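Local coordinates for phosphodiesterase (Trypanosoma brucei brucei, PDB 5H2Q), which belongs to the cyclic nucleotide phosphodiesterase family, as a mainly helical enzyme that holds a zinc ion and a magnesium ion, at residues Met133-Asn137 with Ser138-Lys142; Lys248-Asp251 with Ile252-Trp256; Ala259-Glu262 with Glu263-Gln267; Glu277-Pro280 with Met281-Arg284. One frame throughout, in Å; residues are numbered along the deposited sequence.

Contact 1 (Met133-Asn137 with Ser138-Lys142); sequences MGLNN and SFYLK
The first torsion of Asn136 (chi1 68°) sets CG between its own backbone N and carbonyl carbon, so that OD1 bends back over the first turn of helix 137-142 and receives the N-H of Phe139. This N-cap bond, Phe139 N to Asn136 OD1 at 3.0 Å, is reasonably straight and lies close to the carbonyl axis of the amide; the backbone carbonyl of Asn136 adds a weak second acceptor. In Phe139 CG stands opposite the backbone N (chi1 -177°), and the ring swings under Leu135, whose CD2 sits 3.9 Å from the Phe139 ring centroid, nearly on the ring normal, in a CH-pi contact. The other branch of the leucine reaches the rim, with CD1 3.7 Å from Phe139 CE1. Tyr140 points its phenol end back along the loop. Its OH is 2.8 Å from a water that accepts from Met133 N and Leu135 N, so one solvent molecule joins the hydroxyl to two backbone amides. In one of two modelled conformers, Met133 SD comes to the Tyr140 ring edge, a Met-aromatic contact. The loop after helix 115-127 enters helix 137-142 through this N-cap, with Leu135 packed on the first turn. Phe139 packs on helix 250-274, Tyr140 on helices 146-154 and 159-172, while Asn137 bonds through its amide to Leu160 and Glu161 of helix 159-172.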
# COMPACT_ATOMS: atom_id res chain seq x y z
N MET A 133 3.64 -13.31 -2.68
CA MET A 133 4.16 -14.55 -2.10
C MET A 133 5.42 -14.28 -1.28
O MET A 133 6.11 -15.22 -0.86
CB MET A 133 4.49 -15.56 -3.22
CG MET A 133 3.29 -16.12 -3.96
SD MET A 133 3.68 -16.63 -5.67
CE MET A 133 5.08 -17.76 -5.40
N GLY A 134 5.71 -13.00 -1.04
CA GLY A 134 6.88 -12.58 -0.29
C GLY A 134 8.14 -12.68 -1.12
O GLY A 134 9.24 -12.81 -0.58
N LEU A 135 7.99 -12.63 -2.44
CA LEU A 135 9.11 -12.70 -3.37
C LEU A 135 9.04 -11.52 -4.29
O LEU A 135 7.95 -11.18 -4.77
CB LEU A 135 9.06 -14.00 -4.17
CG LEU A 135 9.09 -15.31 -3.37
CD1 LEU A 135 8.58 -16.45 -4.21
CD2 LEU A 135 10.50 -15.59 -2.81
N ASN A 136 10.18 -10.86 -4.52
CA ASN A 136 10.17 -9.66 -5.37
C ASN A 136 10.12 -9.99 -6.89
O ASN A 136 10.19 -11.17 -7.27
CB ASN A 136 11.33 -8.72 -5.02
CG ASN A 136 12.70 -9.24 -5.34
OD1 ASN A 136 12.87 -10.21 -6.07
ND2 ASN A 136 13.73 -8.58 -4.79
N ASN A 137 9.97 -8.95 -7.76
CA ASN A 137 9.91 -9.14 -9.22
C ASN A 137 11.15 -9.88 -9.73
O ASN A 137 11.03 -10.80 -10.53
CB ASN A 137 9.78 -7.81 -9.95
CG ASN A 137 8.38 -7.23 -9.89
OD1 ASN A 137 7.43 -7.91 -9.46
ND2 ASN A 137 8.25 -5.95 -10.19
N SER A 138 12.34 -9.46 -9.26
CA SER A 138 13.62 -10.07 -9.67
C SER A 138 13.61 -11.59 -9.50
O SER A 138 14.04 -12.30 -10.42
CB SER A 138 14.77 -9.46 -8.87
OG SER A 138 15.99 -9.88 -9.47
N PHE A 139 13.08 -12.10 -8.37
CA PHE A 139 13.00 -13.55 -8.10
C PHE A 139 12.34 -14.31 -9.24
O PHE A 139 12.85 -15.36 -9.66
CB PHE A 139 12.26 -13.84 -6.78
CG PHE A 139 12.22 -15.31 -6.43
CD1 PHE A 139 11.19 -16.13 -6.89
CD2 PHE A 139 13.22 -15.89 -5.64
CE1 PHE A 139 11.16 -17.49 -6.58
CE2 PHE A 139 13.20 -17.26 -5.36
CZ PHE A 139 12.17 -18.05 -5.82
N TYR A 140 11.18 -13.82 -9.71
CA TYR A 140 10.43 -14.48 -10.79
C TYR A 140 11.23 -14.52 -12.09
O TYR A 140 11.11 -15.49 -12.83
CB TYR A 140 9.08 -13.78 -11.01
CG TYR A 140 8.17 -13.97 -9.83
CD1 TYR A 140 7.39 -15.12 -9.71
CD2 TYR A 140 8.17 -13.07 -8.76
CE1 TYR A 140 6.59 -15.34 -8.59
CE2 TYR A 140 7.36 -13.27 -7.65
CZ TYR A 140 6.57 -14.40 -7.57
OH TYR A 140 5.81 -14.62 -6.45
N LEU A 141 12.04 -13.50 -12.35
CA LEU A 141 12.85 -13.47 -13.57
C LEU A 141 14.11 -14.31 -13.48
O LEU A 141 14.46 -14.97 -14.47
CB LEU A 141 13.18 -12.03 -13.97
CG LEU A 141 11.95 -11.13 -14.17
CD1 LEU A 141 12.35 -9.68 -14.22
CD2 LEU A 141 11.12 -11.55 -15.42
N LYS A 142 14.80 -14.30 -12.33
CA LYS A 142 16.04 -15.06 -12.12
C LYS A 142 15.78 -16.57 -12.14
O LYS A 142 16.66 -17.32 -12.57
CB LYS A 142 16.68 -14.69 -10.77
CG LYS A 142 17.27 -13.29 -10.73
CD LYS A 142 18.02 -13.03 -9.43
CE LYS A 142 17.15 -13.04 -8.20
NZ LYS A 142 17.91 -12.60 -7.00
O HOH W 1 5.67 -12.64 -4.50

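Contact 2 (Lys248-Asp251 with Ile252-Trp256); sequences KPFD and ISRQW
Phe250 is met at the CE2 corner of its ring by the chain of Arg254, one helical turn on: Arg254 CB stands above the plane on one face, and Arg254 CD, beyond the rim, is 3.8 Å from Phe250 CE2. The guanidinium plane is inclined by 33° to the ring. The backbone draws the same pair together through Arg254 N to Phe250 O, a short bond of 2.8 Å. On another side of the turn Ile252 divides its two branches between Lys248 and Pro249. Its CG2, trans to the amide nitrogen, touches Lys248 CB at 3.6 Å, whereas CD1 runs alongside the proline ring and comes within 3.7 Å of Pro249 CD. Pro249 occupies the N-cap position, and its carbonyl starts the helical bonding: Ser253 N reaches Pro249 O at 3.0 Å almost in line, with a weaker bond from Ile252 N. The bent chain of Lys248 carries NZ to a water, 2.8 Å away, which also accepts from Trp256 NE1 in the indole plane, tying Lys248, just ahead of the N-cap, to the second turn. Trp256, held there by the water, belongs to the LLI pocket. NZ has a direct partner too, Thr99 OG1 on helix 90-105. This opening of helix 250-274 lies against helix 318-334, where Phe250 meets the Trp331 ring and Asn327 binds the carbonyl of Lys248; Gln255 bonds to Glu38 of helix 33-38.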
# COMPACT_ATOMS: atom_id res chain seq x y z
N LYS A 248 6.25 6.39 10.77
CA LYS A 248 5.46 6.04 11.95
C LYS A 248 6.18 6.18 13.31
O LYS A 248 7.41 6.27 13.30
CB LYS A 248 4.92 4.60 11.78
CG LYS A 248 4.16 4.34 10.46
CD LYS A 248 3.15 5.47 10.15
CE LYS A 248 2.29 5.20 8.94
NZ LYS A 248 1.33 4.09 9.23
N PRO A 249 5.48 6.09 14.48
CA PRO A 249 6.22 6.09 15.77
C PRO A 249 7.23 4.92 15.79
O PRO A 249 6.99 3.92 15.10
CB PRO A 249 5.13 5.92 16.82
CG PRO A 249 3.87 6.42 16.15
CD PRO A 249 4.02 5.98 14.71
N PHE A 250 8.37 5.07 16.50
CA PHE A 250 9.46 4.08 16.44
C PHE A 250 9.05 2.65 16.70
O PHE A 250 9.43 1.80 15.90
CB PHE A 250 10.65 4.45 17.34
CG PHE A 250 11.89 3.63 17.01
CD1 PHE A 250 12.69 3.94 15.92
CD2 PHE A 250 12.24 2.53 17.79
CE1 PHE A 250 13.81 3.17 15.60
CE2 PHE A 250 13.37 1.76 17.48
CZ PHE A 250 14.15 2.09 16.39
N ASP A 251 8.32 2.38 17.78
CA ASP A 251 7.87 1.01 18.10
C ASP A 251 7.17 0.36 16.89
O ASP A 251 7.27 -0.85 16.69
CB ASP A 251 6.90 1.03 19.30
CG ASP A 251 6.54 -0.33 19.87
OD1 ASP A 251 7.47 -1.11 20.18
OD2 ASP A 251 5.34 -0.59 20.08
N ILE A 252 6.44 1.18 16.10
CA ILE A 252 5.70 0.71 14.93
C ILE A 252 6.65 0.49 13.75
O ILE A 252 6.62 -0.59 13.14
CB ILE A 252 4.53 1.69 14.61
CG1 ILE A 252 3.44 1.58 15.70
CG2 ILE A 252 3.92 1.41 13.21
CD1 ILE A 252 2.50 2.82 15.83
N SER A 253 7.44 1.52 13.41
CA SER A 253 8.43 1.52 12.32
C SER A 253 9.39 0.33 12.48
O SER A 253 9.65 -0.36 11.50
CB SER A 253 9.21 2.83 12.32
OG SER A 253 9.90 3.00 11.10
N ARG A 254 9.83 0.06 13.73
CA ARG A 254 10.71 -1.08 14.05
C ARG A 254 10.05 -2.43 13.75
O ARG A 254 10.71 -3.31 13.19
CB ARG A 254 11.23 -0.99 15.50
CG ARG A 254 12.03 -2.19 16.00
CD ARG A 254 12.55 -1.96 17.41
NE ARG A 254 13.87 -2.56 17.60
CZ ARG A 254 14.09 -3.73 18.20
NH1 ARG A 254 15.33 -4.19 18.33
NH2 ARG A 254 13.08 -4.43 18.69
N GLN A 255 8.76 -2.62 14.16
CA GLN A 255 8.01 -3.85 13.89
C GLN A 255 7.85 -4.09 12.38
O GLN A 255 8.01 -5.22 11.93
CB GLN A 255 6.68 -3.89 14.66
CG GLN A 255 6.84 -4.09 16.17
CD GLN A 255 5.50 -4.10 16.88
OE1 GLN A 255 5.09 -3.11 17.48
NE2 GLN A 255 4.78 -5.23 16.83
N TRP A 256 7.63 -3.01 11.58
CA TRP A 256 7.55 -3.15 10.12
C TRP A 256 8.92 -3.60 9.57
O TRP A 256 8.97 -4.47 8.71
CB TRP A 256 7.15 -1.83 9.46
CG TRP A 256 5.70 -1.46 9.65
CD1 TRP A 256 5.21 -0.32 10.23
CD2 TRP A 256 4.56 -2.23 9.26
NE1 TRP A 256 3.84 -0.33 10.22
CE2 TRP A 256 3.41 -1.50 9.64
CE3 TRP A 256 4.39 -3.48 8.64
CZ2 TRP A 256 2.11 -1.98 9.43
CZ3 TRP A 256 3.10 -3.95 8.43
CH2 TRP A 256 1.98 -3.19 8.79
O HOH W 2 1.76 1.58 10.46

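Contact 3 (Ala259-Glu262 with Glu263-Gln267); sequences AVTE and EFYRQ. With LLI ((4~{a}~{S},8~{a}~{R})-2-cycloheptyl-4-[4-methoxy-3-[2-(2-oxidanylideneimidazolidin-1-yl)ethoxy]phenyl]-4~{a},5,8,8~{a}-tetrahydrophthalazin-1-one), chain E.
Val260 and Phe264 form the close-packed side of this helical turn, with CG2 of the valine resting over one face of the phenylalanine ring, offset toward its rim. The CH-pi distance from Val260 CG2 to the Phe264 ring centroid is 3.9 Å. A chi1 of 80° puts CG1 of Val260 between the backbone N and the carbonyl carbon, facing the bound LLI at 3.5 Å from LLI O8, and leaves CG2 anti to the N, over Phe264. Phe264 meets the ligand as well, through CD2 at 3.6 Å from LLI C31. Thr261 is likewise shared between ring and ligand: its CG2 lies over the Tyr265 ring, while OG1 accepts from N34 of the LLI imidazolidinone at 2.8 Å and also bonds to the carbonyl of Ala257 a turn earlier. These are i to i+4 pairings within helix 250-274, held in step by backbone bonds such as Phe264 N to Val260 O at 2.9 Å, and they make this helix one wall of the ligand pocket. The looser side is charged. There Glu262 OE1, using its anti lone pair, receives Arg266 NE at 2.8 Å in a nearly straight salt bridge that lies in the guanidinium plane, although the carboxylate itself is turned 72° to that plane. The bend of Glu262 at chi2 (52°) folds the carboxylate toward the solvent-exposed Arg266. The other carboxylate oxygen, Glu262 OE2, forms a salt bridge with Arg284 of the following loop.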
# COMPACT_ATOMS: atom_id res chain seq x y z
N ALA A 259 9.46 -7.33 10.18
CA ALA A 259 8.62 -8.10 9.25
C ALA A 259 9.24 -8.13 7.83
O ALA A 259 9.36 -9.22 7.25
CB ALA A 259 7.21 -7.51 9.21
N VAL A 260 9.65 -6.95 7.30
CA VAL A 260 10.26 -6.88 5.96
C VAL A 260 11.57 -7.68 5.91
O VAL A 260 11.81 -8.40 4.93
CB VAL A 260 10.41 -5.45 5.38
CG1 VAL A 260 11.64 -4.71 5.95
CG2 VAL A 260 10.47 -5.48 3.86
N THR A 261 12.38 -7.58 6.97
CA THR A 261 13.66 -8.32 7.11
C THR A 261 13.41 -9.81 7.02
O THR A 261 14.04 -10.47 6.20
CB THR A 261 14.37 -7.92 8.41
OG1 THR A 261 14.67 -6.54 8.33
CG2 THR A 261 15.67 -8.71 8.66
N GLU A 262 12.46 -10.35 7.84
CA GLU A 262 12.14 -11.77 7.84
C GLU A 262 11.65 -12.22 6.47
O GLU A 262 12.13 -13.23 5.97
CB GLU A 262 11.13 -12.14 8.95
CG GLU A 262 10.79 -13.63 9.03
CD GLU A 262 11.95 -14.62 9.11
OE1 GLU A 262 11.79 -15.75 8.60
OE2 GLU A 262 13.03 -14.26 9.64
N GLU A 263 10.79 -11.41 5.82
CA GLU A 263 10.33 -11.78 4.49
C GLU A 263 11.50 -11.85 3.49
O GLU A 263 11.62 -12.85 2.79
CB GLU A 263 9.27 -10.78 3.99
CG GLU A 263 8.66 -11.28 2.70
CD GLU A 263 7.44 -10.48 2.34
OE1 GLU A 263 6.38 -10.70 2.98
OE2 GLU A 263 7.52 -9.67 1.38
N PHE A 264 12.35 -10.79 3.44
CA PHE A 264 13.51 -10.69 2.56
C PHE A 264 14.46 -11.86 2.76
O PHE A 264 14.88 -12.48 1.78
CB PHE A 264 14.21 -9.34 2.74
CG PHE A 264 13.61 -8.15 2.01
CD1 PHE A 264 12.30 -8.20 1.51
CD2 PHE A 264 14.32 -6.97 1.85
CE1 PHE A 264 11.74 -7.11 0.86
CE2 PHE A 264 13.76 -5.87 1.19
CZ PHE A 264 12.47 -5.95 0.69
N TYR A 265 14.71 -12.24 4.03
CA TYR A 265 15.58 -13.37 4.38
C TYR A 265 15.03 -14.70 3.87
O TYR A 265 15.81 -15.56 3.43
CB TYR A 265 15.81 -13.42 5.90
CG TYR A 265 16.77 -12.39 6.43
CD1 TYR A 265 17.49 -11.56 5.57
CD2 TYR A 265 16.99 -12.25 7.80
CE1 TYR A 265 18.42 -10.65 6.05
CE2 TYR A 265 17.92 -11.34 8.29
CZ TYR A 265 18.62 -10.53 7.41
OH TYR A 265 19.51 -9.60 7.90
N ARG A 266 13.69 -14.87 3.89
CA ARG A 266 13.07 -16.09 3.36
C ARG A 266 13.26 -16.17 1.85
O ARG A 266 13.41 -17.27 1.31
CB ARG A 266 11.59 -16.18 3.71
CG ARG A 266 11.35 -16.32 5.19
CD ARG A 266 9.94 -16.69 5.52
NE ARG A 266 9.73 -16.63 6.97
CZ ARG A 266 8.58 -16.89 7.58
NH1 ARG A 266 7.51 -17.24 6.87
NH2 ARG A 266 8.48 -16.80 8.89
N GLN A 267 13.24 -15.02 1.16
CA GLN A 267 13.48 -15.02 -0.28
C GLN A 267 14.93 -15.46 -0.52
O GLN A 267 15.18 -16.32 -1.37
CB GLN A 267 13.24 -13.64 -0.91
CG GLN A 267 13.70 -13.60 -2.37
CD GLN A 267 13.33 -12.36 -3.13
OE1 GLN A 267 12.30 -11.74 -2.88
NE2 GLN A 267 14.14 -11.99 -4.11
C2 LLI E . 12.15 -1.59 3.66
C3 LLI E . 11.04 -1.46 4.53
O1 LLI E . 13.38 -1.65 4.27
C12 LLI E . 9.07 -2.13 -0.28
C14 LLI E . 9.18 -3.15 -1.45
C15 LLI E . 10.33 -2.85 -2.40
C16 LLI E . 8.67 -0.74 -0.81
C17 LLI E . 7.58 -0.80 -1.85
C18 LLI E . 7.84 -3.25 -2.20
C19 LLI E . 7.29 -1.90 -2.55
C21 LLI E . 12.68 -1.97 -2.46
C22 LLI E . 13.86 -2.87 -1.92
C23 LLI E . 12.95 -0.44 -2.35
C24 LLI E . 15.24 -2.71 -2.57
C25 LLI E . 14.19 0.14 -3.03
C26 LLI E . 15.51 -0.09 -2.29
C27 LLI E . 16.07 -1.51 -2.11
C28 LLI E . 14.54 -1.76 3.43
C29 LLI E . 15.73 -1.90 4.34
C4 LLI E . 11.95 -1.78 2.30
C5 LLI E . 9.75 -1.54 4.01
C6 LLI E . 10.66 -1.85 1.79
C7 LLI E . 9.57 -1.74 2.65
O8 LLI E . 11.34 -1.25 5.84
C9 LLI E . 10.27 -1.34 6.80
C10 LLI E . 10.45 -2.06 0.33
N11 LLI E . 11.56 -2.17 -0.38
N13 LLI E . 11.45 -2.36 -1.74
O20 LLI E . 10.26 -3.02 -3.61
N30 LLI E . 15.89 -3.26 4.86
C31 LLI E . 15.73 -4.46 4.03
C32 LLI E . 15.82 -3.58 6.19
C33 LLI E . 15.95 -5.59 5.02
N34 LLI E . 15.84 -4.92 6.30
O35 LLI E . 15.78 -2.78 7.11

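Contact 4 (Glu277-Pro280 with Met281-Arg284); sequences EVLP and MFDR. With LLI ((4~{a}~{S},8~{a}~{R})-2-cycloheptyl-4-[4-methoxy-3-[2-(2-oxidanylideneimidazolidin-1-yl)ethoxy]phenyl]-4~{a},5,8,8~{a}-tetrahydrophthalazin-1-one), chain E.
Leu279 O accepts the N-H of Phe282 at 2.9 Å, the shorter of two backbone bonds that curl this loop into a short 3-10 segment. The donor stands well above the carbonyl plane of Leu279, as does that of the second bond, Asp283 N to Pro280 O at 3.2 Å, so neither hydrogen is directed at a lone pair. Around this tight backbone the side chains part company. Leu279 leans its CB on the phenyl group, 3.8 Å from Phe282 CD1, and Val278 brings CG1 to within 4.1 Å of Phe282 CB. The Phe282 ring also has the Leu279 carbonyl oxygen at its edge, in plane, and stacks on Phe264 of helix 250-274. Met281 departs in another direction: chi1 of -155° swings the chain out past its own carbonyl, away from residues 277-280 and onto the bound LLI, where Met281 CG lies 3.5 Å from LLI C31 and the terminal CE reaches the cycloheptyl ring. On the polar flank a water donates both to Val278 O at 2.7 Å and, over a longer distance, to Asp283 OD2. The other oxygen of Asp283, OD1, is held by a salt bridge with Lys272 and by the amide of Lys286. The segment belongs to the loop between helices 250-274 and 290-312, probably the counterpart of the M-loop of related phosphodiesterases. Backbone bonds and the Asp283-Lys272 salt bridge probably hold the shape of the turn, and Met281 meets LLI through apolar contacts.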
# COMPACT_ATOMS: atom_id res chain seq x y z
N GLU A 277 21.45 -15.93 -7.75
CA GLU A 277 22.10 -14.80 -7.10
C GLU A 277 21.25 -14.28 -5.92
O GLU A 277 20.02 -14.17 -6.07
CB GLU A 277 22.32 -13.67 -8.13
CG GLU A 277 23.07 -12.46 -7.62
CD GLU A 277 23.42 -11.47 -8.71
OE1 GLU A 277 24.54 -11.56 -9.26
OE2 GLU A 277 22.55 -10.63 -9.04
N VAL A 278 21.89 -14.00 -4.76
CA VAL A 278 21.26 -13.45 -3.55
C VAL A 278 21.89 -12.08 -3.24
O VAL A 278 23.10 -12.01 -3.02
CB VAL A 278 21.38 -14.38 -2.30
CG1 VAL A 278 20.57 -13.83 -1.12
CG2 VAL A 278 20.99 -15.82 -2.61
N LEU A 279 21.08 -11.00 -3.22
CA LEU A 279 21.60 -9.68 -2.87
C LEU A 279 21.79 -9.64 -1.35
O LEU A 279 21.05 -10.32 -0.62
CB LEU A 279 20.69 -8.54 -3.39
CG LEU A 279 20.42 -8.49 -4.89
CD1 LEU A 279 19.41 -7.41 -5.24
CD2 LEU A 279 21.70 -8.28 -5.69
N PRO A 280 22.81 -8.91 -0.84
CA PRO A 280 23.09 -8.92 0.62
C PRO A 280 21.91 -8.64 1.55
O PRO A 280 21.85 -9.20 2.64
CB PRO A 280 24.20 -7.86 0.79
CG PRO A 280 24.30 -7.15 -0.52
CD PRO A 280 23.81 -8.09 -1.57
N MET A 281 20.97 -7.80 1.11
CA MET A 281 19.75 -7.41 1.83
C MET A 281 18.84 -8.62 2.16
O MET A 281 18.06 -8.57 3.11
CB MET A 281 18.97 -6.44 0.94
CG MET A 281 18.09 -5.53 1.70
SD MET A 281 17.17 -4.46 0.59
CE MET A 281 18.27 -3.03 0.55
N PHE A 282 18.95 -9.70 1.35
CA PHE A 282 18.14 -10.92 1.46
C PHE A 282 18.89 -12.13 2.09
O PHE A 282 18.31 -13.20 2.22
CB PHE A 282 17.57 -11.28 0.07
CG PHE A 282 16.82 -10.17 -0.64
CD1 PHE A 282 17.51 -9.19 -1.35
CD2 PHE A 282 15.44 -10.11 -0.61
CE1 PHE A 282 16.82 -8.16 -2.00
CE2 PHE A 282 14.75 -9.09 -1.26
CZ PHE A 282 15.44 -8.11 -1.95
N ASP A 283 20.15 -11.94 2.52
CA ASP A 283 21.01 -12.98 3.10
C ASP A 283 20.78 -13.22 4.62
O ASP A 283 21.18 -12.41 5.43
CB ASP A 283 22.47 -12.63 2.79
CG ASP A 283 23.36 -13.84 2.59
OD1 ASP A 283 23.34 -14.73 3.47
OD2 ASP A 283 24.08 -13.87 1.58
N ARG A 284 20.13 -14.34 4.99
CA ARG A 284 19.77 -14.69 6.37
C ARG A 284 20.98 -15.06 7.24
O ARG A 284 21.14 -14.46 8.31
CB ARG A 284 18.71 -15.81 6.39
CG ARG A 284 18.41 -16.44 7.75
CD ARG A 284 17.09 -16.00 8.31
NE ARG A 284 15.97 -16.47 7.50
CZ ARG A 284 14.76 -16.74 7.98
NH1 ARG A 284 14.51 -16.61 9.28
NH2 ARG A 284 13.79 -17.16 7.18
C2 LLI E . 12.15 -1.59 3.66
C3 LLI E . 11.04 -1.46 4.53
O1 LLI E . 13.38 -1.65 4.27
C12 LLI E . 9.07 -2.13 -0.28
C14 LLI E . 9.18 -3.15 -1.45
C15 LLI E . 10.33 -2.85 -2.40
C16 LLI E . 8.67 -0.74 -0.81
C17 LLI E . 7.58 -0.80 -1.85
C18 LLI E . 7.84 -3.25 -2.20
C19 LLI E . 7.29 -1.90 -2.55
C21 LLI E . 12.68 -1.97 -2.46
C22 LLI E . 13.86 -2.87 -1.92
C23 LLI E . 12.95 -0.44 -2.35
C24 LLI E . 15.24 -2.71 -2.57
C25 LLI E . 14.19 0.14 -3.03
C26 LLI E . 15.51 -0.09 -2.29
C27 LLI E . 16.07 -1.51 -2.11
C28 LLI E . 14.54 -1.76 3.43
C29 LLI E . 15.73 -1.90 4.34
C4 LLI E . 11.95 -1.78 2.30
C5 LLI E . 9.75 -1.54 4.01
C6 LLI E . 10.66 -1.85 1.79
C7 LLI E . 9.57 -1.74 2.65
O8 LLI E . 11.34 -1.25 5.84
C9 LLI E . 10.27 -1.34 6.80
C10 LLI E . 10.45 -2.06 0.33
N11 LLI E . 11.56 -2.17 -0.38
N13 LLI E . 11.45 -2.36 -1.74
O20 LLI E . 10.26 -3.02 -3.61
N30 LLI E . 15.89 -3.26 4.86
C31 LLI E . 15.73 -4.46 4.03
C32 LLI E . 15.82 -3.58 6.19
C33 LLI E . 15.95 -5.59 5.02
N34 LLI E . 15.84 -4.92 6.30
O35 LLI E . 15.78 -2.78 7.11
O HOH W 3 24.64 -11.75 -0.78

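Contacts 2 and 3 follow one another on helix 250-274, whereas contacts 1 and 4 lie in other elements but close in on contact 3: Gln267 bonds to the backbone N of Asn136, and a salt bridge joins contacts 3 and 4. Lys142 links contact 1 to contact 4 through the carbonyl of Glu277. Contact 4 is the surface member; the other three are partly buried. Their chemistry follows their place: N-capping and ring packing where a loop enters a helix at contact 1, packing of the helix start at contact 2, CH-pi contacts on the pocket side and a salt bridge on the outer side at contact 3, and a 3-10 segment at the surface at contact 4.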